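Long-range contact in putative peptidyl-arginine deiminase (PDB 1XKN), which probably hydrolyses the guanidinium group of agmatine or of protein arginine, as a deiminase of the Porphyromonas-type family: residues Thr5-Ala13 / Gly158-Gly166. Residues are numbered along the deposited sequence; the frame is centred on the assembly and turned at random.
Sequences TYFMPPEWA and GAIDVNGAG
V162 O and E11 N grip a single water between them: it donates to V162 O at 2.8 Å and accepts from E11 N, a polar bridge in a contact without direct hydrogen bonds. The water links the type I beta turn P10-A13 to the end of strand 160-162, an edge strand paired with 167-171. The touching parts, F7-W12 and I160-G164, run 91° apart. Their CA atoms come nearest at P10 and G164 (4.4 Å), where P10 CD rests 3.6 Å from G164 CA, a residue with positive phi (75°). On one side of this point G164 O lies near the plane of the F7 ring at its edge, 3.2 Å from CE1. On the other, W12 turns its CZ2 to 3.3 Å from N163 O; chi1 of 61° sets the indole over its own turn, where P10 CB sits above the ring centre. M8, present as selenomethionine, extends with CG anti to the backbone N (chi1 -172°) and brings SE against V162 CG1 and I160 CD1. Beyond the contact, E11 and D161 share R223 in salt bridges. N163 OD1 closes an Asx turn, accepting from A165 N at 2.9 Å as well as from L167 N.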
ATOM      1  N   THR A   5       9.783  -5.722  21.248  1.00  6.12           N
ATOM      2  CA  THR A   5       8.538  -5.086  20.855  1.00  6.07           C
ATOM      3  C   THR A   5       8.815  -4.454  19.503  1.00  4.91           C
ATOM      4  O   THR A   5       9.969  -4.188  19.153  1.00  5.79           O
ATOM      5  CB  THR A   5       8.064  -4.008  21.862  1.00  7.22           C
ATOM      6  OG1 THR A   5       9.081  -3.017  22.039  1.00  8.56           O
ATOM      7  CG2 THR A   5       7.730  -4.648  23.201  1.00  8.94           C
ATOM      8  N   TYR A   6       7.762  -4.244  18.725  1.00  3.62           N
ATOM      9  CA  TYR A   6       7.924  -3.653  17.408  1.00  4.25           C
ATOM     10  C   TYR A   6       7.032  -2.431  17.241  1.00  5.08           C
ATOM     11  O   TYR A   6       6.065  -2.239  17.981  1.00  7.32           O
ATOM     12  CB  TYR A   6       7.602  -4.687  16.318  1.00  3.96           C
ATOM     13  CG  TYR A   6       8.474  -5.926  16.351  1.00  2.24           C
ATOM     14  CD1 TYR A   6       8.047  -7.090  16.992  1.00  2.94           C
ATOM     15  CD2 TYR A   6       9.737  -5.927  15.757  1.00  3.58           C
ATOM     16  CE1 TYR A   6       8.859  -8.227  17.041  1.00  1.00           C
ATOM     17  CE2 TYR A   6      10.558  -7.057  15.803  1.00  3.26           C
ATOM     18  CZ  TYR A   6      10.112  -8.203  16.447  1.00  4.81           C
ATOM     19  OH  TYR A   6      10.919  -9.323  16.503  1.00  6.70           O
ATOM     20  N   PHE A   7       7.386  -1.597  16.273  1.00  5.68           N
ATOM     21  CA  PHE A   7       6.632  -0.394  15.965  1.00  5.46           C
ATOM     22  C   PHE A   7       6.603  -0.254  14.455  1.00  4.92           C
ATOM     23  O   PHE A   7       7.642  -0.347  13.795  1.00  4.05           O
ATOM     24  CB  PHE A   7       7.306   0.836  16.584  1.00  5.79           C
ATOM     25  CG  PHE A   7       6.749   2.147  16.094  1.00  8.19           C
ATOM     26  CD1 PHE A   7       5.461   2.547  16.436  1.00  8.90           C
ATOM     27  CD2 PHE A   7       7.511   2.973  15.274  1.00  9.73           C
ATOM     28  CE1 PHE A   7       4.937   3.753  15.968  1.00 10.05           C
ATOM     29  CE2 PHE A   7       6.997   4.182  14.797  1.00  9.98           C
ATOM     30  CZ  PHE A   7       5.709   4.568  15.147  1.00  9.24           C
HETATM   31  N   MSE A   8       5.407  -0.067  13.906  1.00  5.02           N
HETATM   32  CA  MSE A   8       5.266   0.121  12.474  1.00  4.83           C
HETATM   33  C   MSE A   8       4.935   1.585  12.236  1.00  4.86           C
HETATM   34  O   MSE A   8       3.852   2.052  12.594  1.00  5.31           O
HETATM   35  CB  MSE A   8       4.146  -0.746  11.899  1.00  6.20           C
HETATM   36  CG  MSE A   8       4.111  -0.701  10.377  1.00  7.82           C
HETATM   37 SE   MSE A   8       2.634  -1.662   9.599  1.00 12.04          SE
HETATM   38  CE  MSE A   8       2.373  -0.650   7.979  1.00 10.01           C
ATOM     39  N   PRO A   9       5.873   2.335  11.645  1.00  4.56           N
ATOM     40  CA  PRO A   9       5.630   3.754  11.381  1.00  4.27           C
ATOM     41  C   PRO A   9       4.455   3.944  10.434  1.00  4.08           C
ATOM     42  O   PRO A   9       4.185   3.090   9.585  1.00  4.14           O
ATOM     43  CB  PRO A   9       6.936   4.216  10.741  1.00  3.55           C
ATOM     44  CG  PRO A   9       7.954   3.316  11.366  1.00  4.32           C
ATOM     45  CD  PRO A   9       7.265   1.973  11.331  1.00  4.98           C
ATOM     46  N   PRO A  10       3.730   5.062  10.573  1.00  4.72           N
ATOM     47  CA  PRO A  10       2.597   5.307   9.680  1.00  4.02           C
ATOM     48  C   PRO A  10       3.173   5.688   8.317  1.00  4.29           C
ATOM     49  O   PRO A  10       4.344   6.057   8.213  1.00  4.50           O
ATOM     50  CB  PRO A  10       1.862   6.459  10.360  1.00  5.18           C
ATOM     51  CG  PRO A  10       2.978   7.230  10.986  1.00  5.38           C
ATOM     52  CD  PRO A  10       3.871   6.148  11.559  1.00  4.16           C
ATOM     53  N   GLU A  11       2.356   5.600   7.275  1.00  3.54           N
ATOM     54  CA  GLU A  11       2.823   5.900   5.934  1.00  3.58           C
ATOM     55  C   GLU A  11       3.290   7.341   5.744  1.00  4.57           C
ATOM     56  O   GLU A  11       4.096   7.619   4.858  1.00  5.01           O
ATOM     57  CB  GLU A  11       1.725   5.566   4.928  1.00  4.61           C
ATOM     58  CG  GLU A  11       2.185   5.520   3.492  1.00  4.79           C
ATOM     59  CD  GLU A  11       1.161   4.858   2.599  1.00  5.99           C
ATOM     60  OE1 GLU A  11       0.884   3.662   2.820  1.00  5.88           O
ATOM     61  OE2 GLU A  11       0.632   5.532   1.691  1.00  4.82           O
ATOM     62  N   TRP A  12       2.791   8.255   6.570  1.00  4.29           N
ATOM     63  CA  TRP A  12       3.179   9.655   6.451  1.00  4.00           C
ATOM     64  C   TRP A  12       4.461  10.000   7.213  1.00  3.35           C
ATOM     65  O   TRP A  12       4.918  11.141   7.164  1.00  4.30           O
ATOM     66  CB  TRP A  12       2.040  10.572   6.912  1.00  4.69           C
ATOM     67  CG  TRP A  12       1.642  10.379   8.339  1.00  5.15           C
ATOM     68  CD1 TRP A  12       2.290  10.847   9.446  1.00  5.35           C
ATOM     69  CD2 TRP A  12       0.518   9.637   8.815  1.00  4.84           C
ATOM     70  NE1 TRP A  12       1.637  10.441  10.585  1.00  6.61           N
ATOM     71  CE2 TRP A  12       0.543   9.698  10.226  1.00  5.26           C
ATOM     72  CE3 TRP A  12      -0.515   8.924   8.185  1.00  5.21           C
ATOM     73  CZ2 TRP A  12      -0.421   9.072  11.018  1.00  4.07           C
ATOM     74  CZ3 TRP A  12      -1.472   8.302   8.976  1.00  3.93           C
ATOM     75  CH2 TRP A  12      -1.418   8.383  10.376  1.00  5.54           C
ATOM     76  N   ALA A  13       5.037   9.030   7.916  1.00  4.44           N
ATOM     77  CA  ALA A  13       6.279   9.271   8.641  1.00  4.54           C
ATOM     78  C   ALA A  13       7.382   9.417   7.595  1.00  5.31           C
ATOM     79  O   ALA A  13       7.244   8.937   6.475  1.00  5.64           O
ATOM     80  CB  ALA A  13       6.587   8.101   9.577  1.00  4.93           C
ATOM     81  N   GLY A 158      -1.492  -4.207   1.908  1.00  4.50           N
ATOM     82  CA  GLY A 158      -2.665  -3.465   1.484  1.00  5.00           C
ATOM     83  C   GLY A 158      -3.916  -3.805   2.276  1.00  4.62           C
ATOM     84  O   GLY A 158      -4.943  -3.133   2.143  1.00  4.28           O
ATOM     85  N   ALA A 159      -3.830  -4.840   3.106  1.00  4.03           N
ATOM     86  CA  ALA A 159      -4.964  -5.271   3.915  1.00  3.34           C
ATOM     87  C   ALA A 159      -5.000  -4.612   5.289  1.00  3.81           C
ATOM     88  O   ALA A 159      -5.956  -4.789   6.048  1.00  3.72           O
ATOM     89  CB  ALA A 159      -4.944  -6.789   4.067  1.00  3.08           C
ATOM     90  N   ILE A 160      -3.963  -3.845   5.609  1.00  2.99           N
ATOM     91  CA  ILE A 160      -3.901  -3.162   6.899  1.00  3.75           C
ATOM     92  C   ILE A 160      -3.500  -1.701   6.707  1.00  3.47           C
ATOM     93  O   ILE A 160      -2.944  -1.332   5.675  1.00  4.75           O
ATOM     94  CB  ILE A 160      -2.875  -3.830   7.857  1.00  3.72           C
ATOM     95  CG1 ILE A 160      -1.478  -3.795   7.238  1.00  5.81           C
ATOM     96  CG2 ILE A 160      -3.292  -5.268   8.148  1.00  4.73           C
ATOM     97  CD1 ILE A 160      -0.370  -4.187   8.199  1.00  6.39           C
ATOM     98  N   ASP A 161      -3.804  -0.867   7.697  1.00  3.69           N
ATOM     99  CA  ASP A 161      -3.457   0.549   7.657  1.00  3.38           C
ATOM    100  C   ASP A 161      -3.342   1.013   9.104  1.00  3.40           C
ATOM    101  O   ASP A 161      -4.287   0.877   9.879  1.00  3.23           O
ATOM    102  CB  ASP A 161      -4.533   1.344   6.912  1.00  4.54           C
ATOM    103  CG  ASP A 161      -4.130   2.787   6.670  1.00  7.58           C
ATOM    104  OD1 ASP A 161      -4.393   3.636   7.544  1.00 10.83           O
ATOM    105  OD2 ASP A 161      -3.535   3.063   5.607  1.00  9.48           O
ATOM    106  N   VAL A 162      -2.182   1.548   9.472  1.00  3.13           N
ATOM    107  CA  VAL A 162      -1.956   1.983  10.851  1.00  3.39           C
ATOM    108  C   VAL A 162      -1.910   3.497  11.045  1.00  3.10           C
ATOM    109  O   VAL A 162      -1.599   4.242  10.118  1.00  4.82           O
ATOM    110  CB  VAL A 162      -0.644   1.372  11.408  1.00  2.81           C
ATOM    111  CG1 VAL A 162      -0.694  -0.144  11.299  1.00  3.83           C
ATOM    112  CG2 VAL A 162       0.560   1.916  10.641  1.00  5.83           C
ATOM    113  N   ASN A 163      -2.221   3.952  12.257  1.00  4.32           N
ATOM    114  CA  ASN A 163      -2.201   5.385  12.538  1.00  2.80           C
ATOM    115  C   ASN A 163      -0.872   5.791  13.172  1.00  4.50           C
ATOM    116  O   ASN A 163      -0.649   6.962  13.480  1.00  5.48           O
ATOM    117  CB  ASN A 163      -3.382   5.772  13.441  1.00  3.31           C
ATOM    118  CG  ASN A 163      -3.128   5.476  14.905  1.00  3.06           C
ATOM    119  OD1 ASN A 163      -2.513   4.471  15.249  1.00  3.57           O
ATOM    120  ND2 ASN A 163      -3.616   6.350  15.775  1.00  4.69           N
ATOM    121  N   GLY A 164       0.008   4.809  13.359  1.00  5.02           N
ATOM    122  CA  GLY A 164       1.323   5.070  13.926  1.00  6.30           C
ATOM    123  C   GLY A 164       1.349   5.323  15.419  1.00  8.35           C
ATOM    124  O   GLY A 164       2.370   5.742  15.969  1.00  9.32           O
ATOM    125  N   ALA A 165       0.230   5.063  16.086  1.00  7.07           N
ATOM    126  CA  ALA A 165       0.149   5.285  17.519  1.00  7.63           C
ATOM    127  C   ALA A 165      -0.627   4.189  18.235  1.00  6.82           C
ATOM    128  O   ALA A 165      -1.127   4.399  19.341  1.00  8.26           O
ATOM    129  CB  ALA A 165      -0.482   6.643  17.801  1.00  9.35           C
ATOM    130  N   GLY A 166      -0.744   3.025  17.603  1.00  5.00           N
ATOM    131  CA  GLY A 166      -1.443   1.928  18.250  1.00  3.92           C
ATOM    132  C   GLY A 166      -2.687   1.392  17.571  1.00  3.64           C
ATOM    133  O   GLY A 166      -3.173   0.319  17.937  1.00  4.23           O
TER
HETATM  134  O   HOH W   1      -0.486   4.727   7.564  1.00  3.94           O